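Local coordinates for ferrous iron transport protein B (Legionella pneumophila, PDB 3IBY) that probably transports ferrous iron across the inner membrane in a GTP-driven uptake system, this chain being its cytosolic part with the GTPase and GDI domains, at residues I91-L96 / N118-A123; P112-L117 / S142-Q147; K14-N19 / I146-N151. One frame throughout, in Å; residues are numbered along the deposited sequence.

Contact 1: I91-L96 / N118-A123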
ATOM      1  N   ILE A  91       1.416   8.496   3.102  1.00 12.82           N
ATOM      2  CA  ILE A  91       2.727   8.344   3.681  1.00 12.97           C
ATOM      3  C   ILE A  91       2.996   9.496   4.588  1.00 13.07           C
ATOM      4  O   ILE A  91       2.609  10.618   4.279  1.00 13.17           O
ATOM      5  CB  ILE A  91       3.752   8.387   2.577  1.00 13.22           C
ATOM      6  CG1 ILE A  91       3.610   7.139   1.740  1.00 14.00           C
ATOM      7  CG2 ILE A  91       5.159   8.457   3.123  1.00 12.38           C
ATOM      8  CD1 ILE A  91       4.629   7.018   0.689  1.00 14.61           C
ATOM      9  N   ASP A  92       3.692   9.220   5.687  1.00 13.59           N
ATOM     10  CA  ASP A  92       4.205  10.248   6.602  1.00 13.55           C
ATOM     11  C   ASP A  92       5.627  10.595   6.171  1.00 12.90           C
ATOM     12  O   ASP A  92       6.511   9.775   6.294  1.00 12.79           O
ATOM     13  CB  ASP A  92       4.203   9.741   8.061  1.00 13.29           C
ATOM     14  CG  ASP A  92       4.682  10.815   9.074  1.00 14.54           C
ATOM     15  OD1 ASP A  92       5.197  11.847   8.606  1.00 16.50           O
ATOM     16  OD2 ASP A  92       4.555  10.645  10.328  1.00 14.09           O
ATOM     17  N   ALA A  93       5.856  11.832   5.729  1.00 13.30           N
ATOM     18  CA  ALA A  93       7.198  12.278   5.252  1.00 13.25           C
ATOM     19  C   ALA A  93       8.298  12.053   6.271  1.00 13.10           C
ATOM     20  O   ALA A  93       9.461  11.866   5.939  1.00 14.56           O
ATOM     21  CB  ALA A  93       7.159  13.723   4.831  1.00 12.60           C
ATOM     22  N   CYS A  94       7.931  12.027   7.520  1.00 13.08           N
ATOM     23  CA  CYS A  94       8.917  11.913   8.550  1.00 14.21           C
ATOM     24  C   CYS A  94       9.368  10.466   8.768  1.00 14.14           C
ATOM     25  O   CYS A  94      10.267  10.214   9.566  1.00 15.41           O
ATOM     26  CB  CYS A  94       8.334  12.448   9.877  1.00 14.84           C
ATOM     27  SG  CYS A  94       7.690  14.155   9.832  1.00 15.64           S
ATOM     28  N   HIS A  95       8.712   9.494   8.156  1.00 13.31           N
ATOM     29  CA  HIS A  95       9.093   8.108   8.408  1.00 12.40           C
ATOM     30  C   HIS A  95       8.938   7.388   7.127  1.00 12.45           C
ATOM     31  O   HIS A  95       8.248   6.366   7.079  1.00 14.37           O
ATOM     32  CB  HIS A  95       8.211   7.473   9.481  1.00 11.79           C
ATOM     33  CG  HIS A  95       8.318   8.151  10.806  1.00 11.10           C
ATOM     34  ND1 HIS A  95       7.300   8.915  11.326  1.00  9.68           N
ATOM     35  CD2 HIS A  95       9.343   8.239  11.688  1.00  9.64           C
ATOM     36  CE1 HIS A  95       7.667   9.392  12.503  1.00 10.52           C
ATOM     37  NE2 HIS A  95       8.902   9.000  12.744  1.00 10.51           N
ATOM     38  N   LEU A  96       9.570   7.950   6.100  1.00 11.58           N
ATOM     39  CA  LEU A  96       9.469   7.505   4.732  1.00 10.97           C
ATOM     40  C   LEU A  96       9.888   6.063   4.604  1.00 10.89           C
ATOM     41  O   LEU A  96       9.143   5.245   4.101  1.00 11.77           O
ATOM     42  CB  LEU A  96      10.344   8.392   3.848  1.00 10.82           C
ATOM     43  CG  LEU A  96      10.124   8.272   2.347  1.00 11.35           C
ATOM     44  CD1 LEU A  96       8.672   8.672   1.998  1.00  8.88           C
ATOM     45  CD2 LEU A  96      11.189   9.083   1.576  1.00  8.41           C
ATOM     46  N   ASN A 118       2.282  13.133   3.249  1.00 12.38           N
ATOM     47  CA  ASN A 118       1.699  13.995   4.264  1.00 13.56           C
ATOM     48  C   ASN A 118       2.795  14.512   5.222  1.00 13.86           C
ATOM     49  O   ASN A 118       3.928  14.073   5.165  1.00 14.30           O
ATOM     50  CB  ASN A 118       0.593  13.208   4.987  1.00 13.59           C
ATOM     51  CG  ASN A 118      -0.334  14.081   5.828  1.00 15.17           C
ATOM     52  OD1 ASN A 118      -0.363  15.319   5.693  1.00 17.47           O
ATOM     53  ND2 ASN A 118      -1.098  13.435   6.715  1.00  9.90           N
ATOM     54  N   MET A 119       2.446  15.499   6.042  1.00 14.45           N
ATOM     55  CA  MET A 119       3.275  16.011   7.136  1.00 14.23           C
ATOM     56  C   MET A 119       4.526  16.687   6.629  1.00 13.60           C
ATOM     57  O   MET A 119       5.607  16.640   7.258  1.00 12.95           O
ATOM     58  CB  MET A 119       3.633  14.899   8.086  1.00 14.75           C
ATOM     59  CG  MET A 119       2.459  14.050   8.524  1.00 16.68           C
ATOM     60  SD  MET A 119       1.302  14.946   9.541  1.00 18.19           S
ATOM     61  CE  MET A 119       0.643  13.616  10.561  1.00 18.82           C
ATOM     62  N   MET A 120       4.369  17.332   5.490  1.00 12.58           N
ATOM     63  CA  MET A 120       5.487  18.021   4.884  1.00 12.36           C
ATOM     64  C   MET A 120       6.005  19.156   5.804  1.00 12.01           C
ATOM     65  O   MET A 120       7.203  19.547   5.724  1.00 11.89           O
ATOM     66  CB  MET A 120       5.085  18.598   3.524  1.00 12.16           C
ATOM     67  CG  MET A 120       4.752  17.586   2.468  1.00 10.86           C
ATOM     68  SD  MET A 120       6.129  16.527   2.116  1.00 14.28           S
ATOM     69  CE  MET A 120       7.305  17.589   1.253  1.00  2.00           C
ATOM     70  N   ASP A 121       5.108  19.681   6.639  1.00 11.02           N
ATOM     71  CA  ASP A 121       5.452  20.785   7.510  1.00 10.74           C
ATOM     72  C   ASP A 121       6.306  20.260   8.642  1.00 11.20           C
ATOM     73  O   ASP A 121       7.350  20.847   8.972  1.00 11.74           O
ATOM     74  CB  ASP A 121       4.199  21.557   8.001  1.00 10.43           C
ATOM     75  CG  ASP A 121       3.150  20.677   8.698  1.00  9.95           C
ATOM     76  OD1 ASP A 121       3.063  19.441   8.459  1.00 12.52           O
ATOM     77  OD2 ASP A 121       2.374  21.227   9.490  1.00  6.04           O
ATOM     78  N   ILE A 122       5.913  19.117   9.207  1.00 12.13           N
ATOM     79  CA  ILE A 122       6.669  18.523  10.323  1.00 12.16           C
ATOM     80  C   ILE A 122       7.991  18.024   9.790  1.00 11.99           C
ATOM     81  O   ILE A 122       9.013  18.167  10.434  1.00 11.77           O
ATOM     82  CB  ILE A 122       5.955  17.353  11.025  1.00 12.34           C
ATOM     83  CG1 ILE A 122       4.499  17.700  11.369  1.00 12.43           C
ATOM     84  CG2 ILE A 122       6.740  16.960  12.292  1.00 11.64           C
ATOM     85  CD1 ILE A 122       4.312  18.819  12.341  1.00 11.29           C
ATOM     86  N   ALA A 123       7.942  17.412   8.614  1.00 12.61           N
ATOM     87  CA  ALA A 123       9.130  17.031   7.848  1.00 12.73           C
ATOM     88  C   ALA A 123      10.138  18.149   7.753  1.00 13.26           C
ATOM     89  O   ALA A 123      11.315  17.925   7.989  1.00 13.71           O
ATOM     90  CB  ALA A 123       8.731  16.633   6.442  1.00 12.86           C
TER

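Contact 2: P112-L117 / S142-Q147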
ATOM      1  N   PRO A 112      -4.172   0.700  -9.477  1.00 12.37           N
ATOM      2  CA  PRO A 112      -3.657   2.094  -9.430  1.00 12.48           C
ATOM      3  C   PRO A 112      -3.394   2.644  -8.030  1.00 12.53           C
ATOM      4  O   PRO A 112      -4.239   2.497  -7.155  1.00 13.42           O
ATOM      5  CB  PRO A 112      -4.789   2.932 -10.046  1.00 12.40           C
ATOM      6  CG  PRO A 112      -5.555   1.980 -10.924  1.00 12.97           C
ATOM      7  CD  PRO A 112      -5.419   0.601 -10.252  1.00 12.80           C
ATOM      8  N   VAL A 113      -2.245   3.283  -7.825  1.00 11.69           N
ATOM      9  CA  VAL A 113      -1.926   3.905  -6.562  1.00 11.28           C
ATOM     10  C   VAL A 113      -1.441   5.302  -6.838  1.00 12.10           C
ATOM     11  O   VAL A 113      -0.770   5.537  -7.823  1.00 12.68           O
ATOM     12  CB  VAL A 113      -0.821   3.160  -5.748  1.00 11.15           C
ATOM     13  CG1 VAL A 113      -0.610   3.793  -4.383  1.00  7.62           C
ATOM     14  CG2 VAL A 113      -1.170   1.703  -5.584  1.00  8.96           C
ATOM     15  N   VAL A 114      -1.819   6.218  -5.946  1.00 12.22           N
ATOM     16  CA  VAL A 114      -1.343   7.587  -5.908  1.00 11.77           C
ATOM     17  C   VAL A 114      -0.807   7.725  -4.460  1.00 11.75           C
ATOM     18  O   VAL A 114      -1.430   7.204  -3.529  1.00 10.64           O
ATOM     19  CB  VAL A 114      -2.514   8.566  -6.166  1.00 11.66           C
ATOM     20  CG1 VAL A 114      -3.655   8.242  -5.223  1.00 12.00           C
ATOM     21  CG2 VAL A 114      -2.084  10.000  -5.949  1.00 11.62           C
ATOM     22  N   VAL A 115       0.345   8.377  -4.275  1.00 11.80           N
ATOM     23  CA  VAL A 115       0.902   8.583  -2.948  1.00 11.72           C
ATOM     24  C   VAL A 115       0.590   9.993  -2.503  1.00 11.81           C
ATOM     25  O   VAL A 115       0.761  10.946  -3.271  1.00 12.47           O
ATOM     26  CB  VAL A 115       2.384   8.349  -2.923  1.00 11.74           C
ATOM     27  CG1 VAL A 115       2.949   8.734  -1.573  1.00 12.85           C
ATOM     28  CG2 VAL A 115       2.654   6.919  -3.191  1.00 11.14           C
ATOM     29  N   ALA A 116       0.055  10.099  -1.288  1.00 11.73           N
ATOM     30  CA  ALA A 116      -0.223  11.379  -0.594  1.00 11.59           C
ATOM     31  C   ALA A 116       0.863  11.524   0.447  1.00 11.95           C
ATOM     32  O   ALA A 116       0.899  10.742   1.386  1.00 12.49           O
ATOM     33  CB  ALA A 116      -1.557  11.341   0.095  1.00 10.27           C
ATOM     34  N   LEU A 117       1.779  12.478   0.264  1.00 12.61           N
ATOM     35  CA  LEU A 117       3.013  12.546   1.066  1.00 12.04           C
ATOM     36  C   LEU A 117       2.722  13.598   2.093  1.00 11.56           C
ATOM     37  O   LEU A 117       2.798  14.781   1.828  1.00  9.31           O
ATOM     38  CB  LEU A 117       4.176  12.930   0.170  1.00 12.70           C
ATOM     39  CG  LEU A 117       5.625  12.481   0.403  1.00 13.94           C
ATOM     40  CD1 LEU A 117       6.485  13.688   0.099  1.00 10.69           C
ATOM     41  CD2 LEU A 117       5.906  11.929   1.791  1.00 14.25           C
ATOM     42  N   SER A 142       2.205   8.932  -9.235  1.00 11.72           N
ATOM     43  CA  SER A 142       2.071  10.273  -8.679  1.00 11.43           C
ATOM     44  C   SER A 142       2.403  10.254  -7.201  1.00 10.91           C
ATOM     45  O   SER A 142       1.908   9.386  -6.457  1.00 10.04           O
ATOM     46  CB  SER A 142       0.653  10.801  -8.822  1.00 11.42           C
ATOM     47  OG  SER A 142       0.309  10.911 -10.185  1.00 12.44           O
ATOM     48  N   VAL A 143       3.274  11.185  -6.809  1.00 10.58           N
ATOM     49  CA  VAL A 143       3.582  11.458  -5.393  1.00 10.78           C
ATOM     50  C   VAL A 143       3.141  12.904  -5.143  1.00 10.47           C
ATOM     51  O   VAL A 143       3.638  13.817  -5.798  1.00 10.14           O
ATOM     52  CB  VAL A 143       5.084  11.273  -5.065  1.00 10.50           C
ATOM     53  CG1 VAL A 143       5.292  11.380  -3.581  1.00 11.69           C
ATOM     54  CG2 VAL A 143       5.595   9.951  -5.553  1.00  8.86           C
ATOM     55  N   ILE A 144       2.158  13.090  -4.263  1.00 10.19           N
ATOM     56  CA  ILE A 144       1.501  14.383  -4.125  1.00 10.22           C
ATOM     57  C   ILE A 144       1.739  14.856  -2.713  1.00 10.54           C
ATOM     58  O   ILE A 144       1.186  14.288  -1.763  1.00 11.36           O
ATOM     59  CB  ILE A 144      -0.026  14.325  -4.413  1.00 10.37           C
ATOM     60  CG1 ILE A 144      -0.314  13.847  -5.866  1.00 10.51           C
ATOM     61  CG2 ILE A 144      -0.687  15.686  -4.113  1.00  8.13           C
ATOM     62  CD1 ILE A 144       0.029  14.825  -7.002  1.00  7.40           C
ATOM     63  N   PRO A 145       2.595  15.863  -2.557  1.00 10.26           N
ATOM     64  CA  PRO A 145       2.891  16.447  -1.263  1.00 10.37           C
ATOM     65  C   PRO A 145       1.702  17.212  -0.710  1.00 10.63           C
ATOM     66  O   PRO A 145       1.112  18.013  -1.442  1.00 10.40           O
ATOM     67  CB  PRO A 145       4.011  17.433  -1.562  1.00 10.37           C
ATOM     68  CG  PRO A 145       4.510  17.100  -2.918  1.00 10.27           C
ATOM     69  CD  PRO A 145       3.465  16.370  -3.628  1.00 10.46           C
ATOM     70  N   ILE A 146       1.361  16.957   0.557  1.00 10.75           N
ATOM     71  CA  ILE A 146       0.226  17.607   1.247  1.00 11.09           C
ATOM     72  C   ILE A 146       0.466  17.949   2.734  1.00 11.24           C
ATOM     73  O   ILE A 146       1.476  17.579   3.337  1.00 10.46           O
ATOM     74  CB  ILE A 146      -1.049  16.716   1.193  1.00 11.59           C
ATOM     75  CG1 ILE A 146      -0.854  15.406   1.993  1.00 12.37           C
ATOM     76  CG2 ILE A 146      -1.437  16.406  -0.258  1.00 11.15           C
ATOM     77  CD1 ILE A 146      -2.137  14.673   2.342  1.00 12.83           C
ATOM     78  N   GLN A 147      -0.488  18.677   3.308  1.00 11.45           N
ATOM     79  CA  GLN A 147      -0.594  18.872   4.760  1.00 11.19           C
ATOM     80  C   GLN A 147      -2.079  18.806   5.087  1.00 11.60           C
ATOM     81  O   GLN A 147      -2.814  19.795   4.983  1.00 10.77           O
ATOM     82  CB  GLN A 147      -0.022  20.204   5.199  1.00 11.22           C
ATOM     83  CG  GLN A 147       1.403  20.466   4.779  1.00 12.30           C
ATOM     84  CD  GLN A 147       1.848  21.868   5.117  1.00 10.68           C
ATOM     85  OE1 GLN A 147       2.613  22.469   4.388  1.00 11.73           O
ATOM     86  NE2 GLN A 147       1.337  22.400   6.199  1.00 10.49           N
TER

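Contact 3: K14-N19 / I146-N151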
ATOM      1  N   LYS A  14      -3.882   9.740   8.512  1.00 14.28           N
ATOM      2  CA  LYS A  14      -4.699   9.087   7.516  1.00 13.00           C
ATOM      3  C   LYS A  14      -6.111   9.578   7.728  1.00 12.50           C
ATOM      4  O   LYS A  14      -6.781   9.920   6.798  1.00 11.97           O
ATOM      5  CB  LYS A  14      -4.599   7.581   7.669  1.00 12.64           C
ATOM      6  CG  LYS A  14      -5.369   6.810   6.637  1.00 12.80           C
ATOM      7  CD  LYS A  14      -5.081   5.331   6.682  1.00 13.04           C
ATOM      8  CE  LYS A  14      -5.582   4.678   7.963  1.00 14.20           C
ATOM      9  NZ  LYS A  14      -7.069   4.774   8.187  1.00 16.89           N
ATOM     10  N   THR A  15      -6.529   9.654   8.981  1.00 12.76           N
ATOM     11  CA  THR A  15      -7.867  10.054   9.328  1.00 13.29           C
ATOM     12  C   THR A  15      -8.086  11.507   9.007  1.00 12.84           C
ATOM     13  O   THR A  15      -9.123  11.887   8.504  1.00 12.99           O
ATOM     14  CB  THR A  15      -8.104   9.824  10.819  1.00 13.69           C
ATOM     15  OG1 THR A  15      -8.194   8.421  11.050  1.00 16.92           O
ATOM     16  CG2 THR A  15      -9.389  10.484  11.304  1.00 14.97           C
ATOM     17  N   THR A  16      -7.099  12.332   9.305  1.00 12.60           N
ATOM     18  CA  THR A  16      -7.162  13.726   8.926  1.00 12.34           C
ATOM     19  C   THR A  16      -7.338  13.877   7.421  1.00 11.89           C
ATOM     20  O   THR A  16      -8.111  14.713   6.988  1.00 11.75           O
ATOM     21  CB  THR A  16      -5.913  14.448   9.432  1.00 12.75           C
ATOM     22  OG1 THR A  16      -5.868  14.271  10.847  1.00 13.29           O
ATOM     23  CG2 THR A  16      -5.912  15.952   9.110  1.00 11.54           C
ATOM     24  N   LEU A  17      -6.654  13.070   6.609  1.00 11.54           N
ATOM     25  CA  LEU A  17      -6.838  13.189   5.137  1.00 10.90           C
ATOM     26  C   LEU A  17      -8.230  12.772   4.756  1.00 10.27           C
ATOM     27  O   LEU A  17      -8.897  13.402   3.936  1.00 10.26           O
ATOM     28  CB  LEU A  17      -5.820  12.374   4.367  1.00 10.32           C
ATOM     29  CG  LEU A  17      -6.051  12.484   2.853  1.00 11.00           C
ATOM     30  CD1 LEU A  17      -6.092  13.927   2.334  1.00  7.55           C
ATOM     31  CD2 LEU A  17      -4.965  11.688   2.185  1.00  9.59           C
ATOM     32  N   PHE A  18      -8.678  11.704   5.402  1.00 10.32           N
ATOM     33  CA  PHE A  18     -10.018  11.240   5.248  1.00  9.60           C
ATOM     34  C   PHE A  18     -10.985  12.345   5.503  1.00  8.84           C
ATOM     35  O   PHE A  18     -11.946  12.471   4.765  1.00  9.50           O
ATOM     36  CB  PHE A  18     -10.322  10.122   6.205  1.00 10.10           C
ATOM     37  CG  PHE A  18     -11.695   9.557   6.017  1.00 10.42           C
ATOM     38  CD1 PHE A  18     -11.968   8.745   4.906  1.00  9.06           C
ATOM     39  CD2 PHE A  18     -12.712   9.871   6.899  1.00 10.66           C
ATOM     40  CE1 PHE A  18     -13.241   8.202   4.702  1.00 11.19           C
ATOM     41  CE2 PHE A  18     -14.027   9.352   6.714  1.00 13.13           C
ATOM     42  CZ  PHE A  18     -14.296   8.498   5.624  1.00 12.23           C
ATOM     43  N   ASN A  19     -10.768  13.113   6.563  1.00  8.23           N
ATOM     44  CA  ASN A  19     -11.706  14.183   6.915  1.00  8.52           C
ATOM     45  C   ASN A  19     -11.632  15.339   5.896  1.00  8.44           C
ATOM     46  O   ASN A  19     -12.640  15.964   5.538  1.00  6.89           O
ATOM     47  CB  ASN A  19     -11.427  14.732   8.301  1.00  8.51           C
ATOM     48  CG  ASN A  19     -11.720  13.749   9.406  1.00  9.40           C
ATOM     49  OD1 ASN A  19     -12.531  12.849   9.279  1.00  8.91           O
ATOM     50  ND2 ASN A  19     -11.036  13.934  10.521  1.00 12.43           N
ATOM     51  N   ILE A 146       1.361  16.957   0.557  1.00 10.75           N
ATOM     52  CA  ILE A 146       0.226  17.607   1.247  1.00 11.09           C
ATOM     53  C   ILE A 146       0.466  17.949   2.734  1.00 11.24           C
ATOM     54  O   ILE A 146       1.476  17.579   3.337  1.00 10.46           O
ATOM     55  CB  ILE A 146      -1.049  16.716   1.193  1.00 11.59           C
ATOM     56  CG1 ILE A 146      -0.854  15.406   1.993  1.00 12.37           C
ATOM     57  CG2 ILE A 146      -1.437  16.406  -0.258  1.00 11.15           C
ATOM     58  CD1 ILE A 146      -2.137  14.673   2.342  1.00 12.83           C
ATOM     59  N   GLN A 147      -0.488  18.677   3.308  1.00 11.45           N
ATOM     60  CA  GLN A 147      -0.594  18.872   4.760  1.00 11.19           C
ATOM     61  C   GLN A 147      -2.079  18.806   5.087  1.00 11.60           C
ATOM     62  O   GLN A 147      -2.814  19.795   4.983  1.00 10.77           O
ATOM     63  CB  GLN A 147      -0.022  20.204   5.199  1.00 11.22           C
ATOM     64  CG  GLN A 147       1.403  20.466   4.779  1.00 12.30           C
ATOM     65  CD  GLN A 147       1.848  21.868   5.117  1.00 10.68           C
ATOM     66  OE1 GLN A 147       2.613  22.469   4.388  1.00 11.73           O
ATOM     67  NE2 GLN A 147       1.337  22.400   6.199  1.00 10.49           N
ATOM     68  N   ALA A 148      -2.515  17.599   5.415  1.00 12.23           N
ATOM     69  CA  ALA A 148      -3.913  17.296   5.444  1.00 12.62           C
ATOM     70  C   ALA A 148      -4.527  18.153   6.513  1.00 13.04           C
ATOM     71  O   ALA A 148      -5.593  18.738   6.322  1.00 13.25           O
ATOM     72  CB  ALA A 148      -4.111  15.817   5.749  1.00 12.99           C
ATOM     73  N   HIS A 149      -3.840  18.222   7.650  1.00 13.29           N
ATOM     74  CA  HIS A 149      -4.294  19.042   8.799  1.00 13.27           C
ATOM     75  C   HIS A 149      -4.538  20.524   8.455  1.00 12.79           C
ATOM     76  O   HIS A 149      -5.223  21.226   9.178  1.00 12.74           O
ATOM     77  CB  HIS A 149      -3.331  18.891  10.013  1.00 12.83           C
ATOM     78  CG  HIS A 149      -1.888  19.130   9.688  1.00 12.73           C
ATOM     79  ND1 HIS A 149      -1.223  18.453   8.690  1.00 12.57           N
ATOM     80  CD2 HIS A 149      -0.980  19.970  10.236  1.00 12.57           C
ATOM     81  CE1 HIS A 149       0.027  18.871   8.635  1.00 11.78           C
ATOM     82  NE2 HIS A 149       0.198  19.806   9.552  1.00  9.33           N
ATOM     83  N   LYS A 150      -3.963  20.980   7.354  1.00 13.02           N
ATOM     84  CA  LYS A 150      -4.037  22.369   6.954  1.00 13.08           C
ATOM     85  C   LYS A 150      -4.641  22.522   5.560  1.00 13.48           C
ATOM     86  O   LYS A 150      -4.675  23.611   5.018  1.00 14.15           O
ATOM     87  CB  LYS A 150      -2.630  22.967   7.019  1.00 12.99           C
ATOM     88  CG  LYS A 150      -2.105  23.165   8.445  1.00 11.97           C
ATOM     89  CD  LYS A 150      -0.573  23.347   8.501  1.00 10.93           C
ATOM     90  CE  LYS A 150      -0.096  24.517   7.702  1.00  9.88           C
ATOM     91  NZ  LYS A 150       1.337  24.814   7.929  1.00  8.37           N
ATOM     92  N   ASN A 151      -5.142  21.424   4.992  1.00 14.18           N
ATOM     93  CA  ASN A 151      -5.748  21.405   3.650  1.00 14.24           C
ATOM     94  C   ASN A 151      -4.823  21.769   2.490  1.00 14.05           C
ATOM     95  O   ASN A 151      -5.282  22.019   1.383  1.00 14.02           O
ATOM     96  CB  ASN A 151      -7.001  22.268   3.626  1.00 14.51           C
ATOM     97  CG  ASN A 151      -8.253  21.443   3.761  1.00 16.54           C
ATOM     98  OD1 ASN A 151      -8.636  20.721   2.823  1.00 18.37           O
ATOM     99  ND2 ASN A 151      -8.905  21.525   4.932  1.00 16.22           N
TER

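Contact 1: I91-L96 / N118-A123
The carboxylate of D92 lies against the side chain of M119, the two chains crossing obliquely, with D92 OD1 3.5 Å from both M119 CB and M119 CG. The same oxygen takes a second visitor from another direction: the backbone N of C94 stands above the carboxylate plane, 53° out of it, at 2.9 Å from D92 OD1, and closes an Asx turn. At the other oxygen, OD2, the ring nitrogen ND1 of H95 makes a weak bond, while C94 CB rests over the rim of one face of that imidazole. With CG anti to the backbone N (chi1 -178°), the carboxylate of D92 is placed where C94 N and, weakly, H95 ND1 can hold it, at the point where the strand gives way to the turn before helix 96-106. The second flat group, the amide of N118, is gripped elsewhere: ND2 gives to C12 O of the P-loop, and OD1 accepts from A148 N and weakly from M119 N.

Two backbone bonds join the strand ends in parallel. N118 N reaches I91 O at 2.7 Å, nearly straight at 161°, and A93 N reaches N118 O at 3.0 Å. Just beyond, A93 CB packs 3.7 Å from A123 CB and also meets the sulfur of M120. C94 SG settles beside the first turn of the other helix, 3.8 Å from I122 CB.

N118 and D121 match the NxxD signature of G proteins, consistent with the predicted GTP-binding role of N118-D121. Strand 86-92 and strand 113-118 are sheet neighbours here, each leading into a helix; I91 packs on H99, L100 and T103 of helix 96-106, and both I91 and A93 touch L117 of the adjoining strand.

Contact 2: P112-L117 / S142-Q147
The carbonyl oxygen of V115 is approached by two groups of the neighbouring strand. I144 N donates a hydrogen bond of 2.7 Å to V115 O, bent to 153° at the hydrogen, and V143 CA adds a CA-H...O contact with V115 O at 3.6 Å. I144 O is met in the same double fashion one step further on, where L117 N bonds to it at 2.8 Å and A116 CA leans in as well. The ladder is completed by V115 N to S142 O, 2.9 Å, at its start and I146 N to L117 O, also 2.9 Å, at its end, so V115 and L117 each bond through both N and O, while A116 between them makes no hydrogen bond to this strand. The pairs V115-V143, A116-I144 and L117-P145 are thus in parallel register, the two strands running 23° apart.

Side chains then divide between the faces. On one, the bridge partners V115 and V143 lie side by side pointing the same way; with CG1 anti to the backbone N in both (chi1 173° for V115), V115 CG1 meets V143 CG1 at 4.1 Å. L117 CG reaches across to the same V143 CG1. Helix 132-139 closes over this face, with L135 on V143 and T132 on L117 and P145. On the other, V114 CG2 meets I144 CG1 at 4.2 Å, and L157 of helix 154-162 packs on V114, A116 and I144. Past the last bridge, the end of I146 returns to A116 CB.

Strand 143-145 forms one border of the seven-stranded sheet, reached from strand 113-118 by a connection through helices 120-125 and 132-139, a beta-alpha-beta crossover of the kind found in the P-loop GTPase fold; the two strands lead into N118-D121 and Q147-H149, both predicted to bind GTP.

Contact 3: K14-N19 / I146-N151
I146 meets L17 at about a right angle, its CD1 facing both methyls of the leucine, 4.0 Å from L17 CD1 and 4.1 Å from L17 CD2. That reach depends on an uncommon rotation: I146 CG1 takes the crowded position between backbone N and carbonyl carbon (chi1 66°), sending the longer branch toward helix 14-22. The carbonyl of Q147 next accepts K150 N at 2.9 Å, starting the short 3-10 turn.

The main chains come closest, CA to CA, at A148 and L17 (5.1 Å), and the methyl of A148 makes the contact. It fits against the helix itself, with A148 CB 3.8 Å from L17 CA and 3.8 Å from T16 CG2. At H149 the contact is made by the main chain: T16 CG2 lies 3.4 Å from H149 N, placed there because that methyl is anti to T16's own backbone N (chi1 -58° for OG1). The imidazole leads away from the helix, and H149 NE2 bonds to D121 OD2. N151 N then closes the turn on A148 O at 3.0 Å.

No hydrogen bond joins the two segments; apolar packing alone seats the turn on the helix, and L17 is also covered by L6, I154 and L157. K14 and T15 belong to the Walker A motif. Q147-H149, a predicted GTP site, sit where the fifth conserved loop of G proteins lies, so the contact probably represents the packing of that loop on the helix that follows the P-loop.

Overall arrangement
All three contacts lie in the G domain, on the same side of the chain's centre, with their own centres 11 to 12 Å apart. Contacts 1 and 2 meet on strand 113-118, contact 1 continuing into helix 120-125: contact 1 ties the strand's end to strand 86-92, contact 2 ties its length to strand 143-145. Their segments alternate along the chain. Contact 3 begins earliest, at helix 14-22, and ends on the segment where contact 2 finishes, sharing I146 and Q147. Side chains of contact 1 bond to the turn of contact 3. The P-loop, the NxxD motif and the fifth conserved loop, distant in sequence, thereby probably meet around the predicted GTP site.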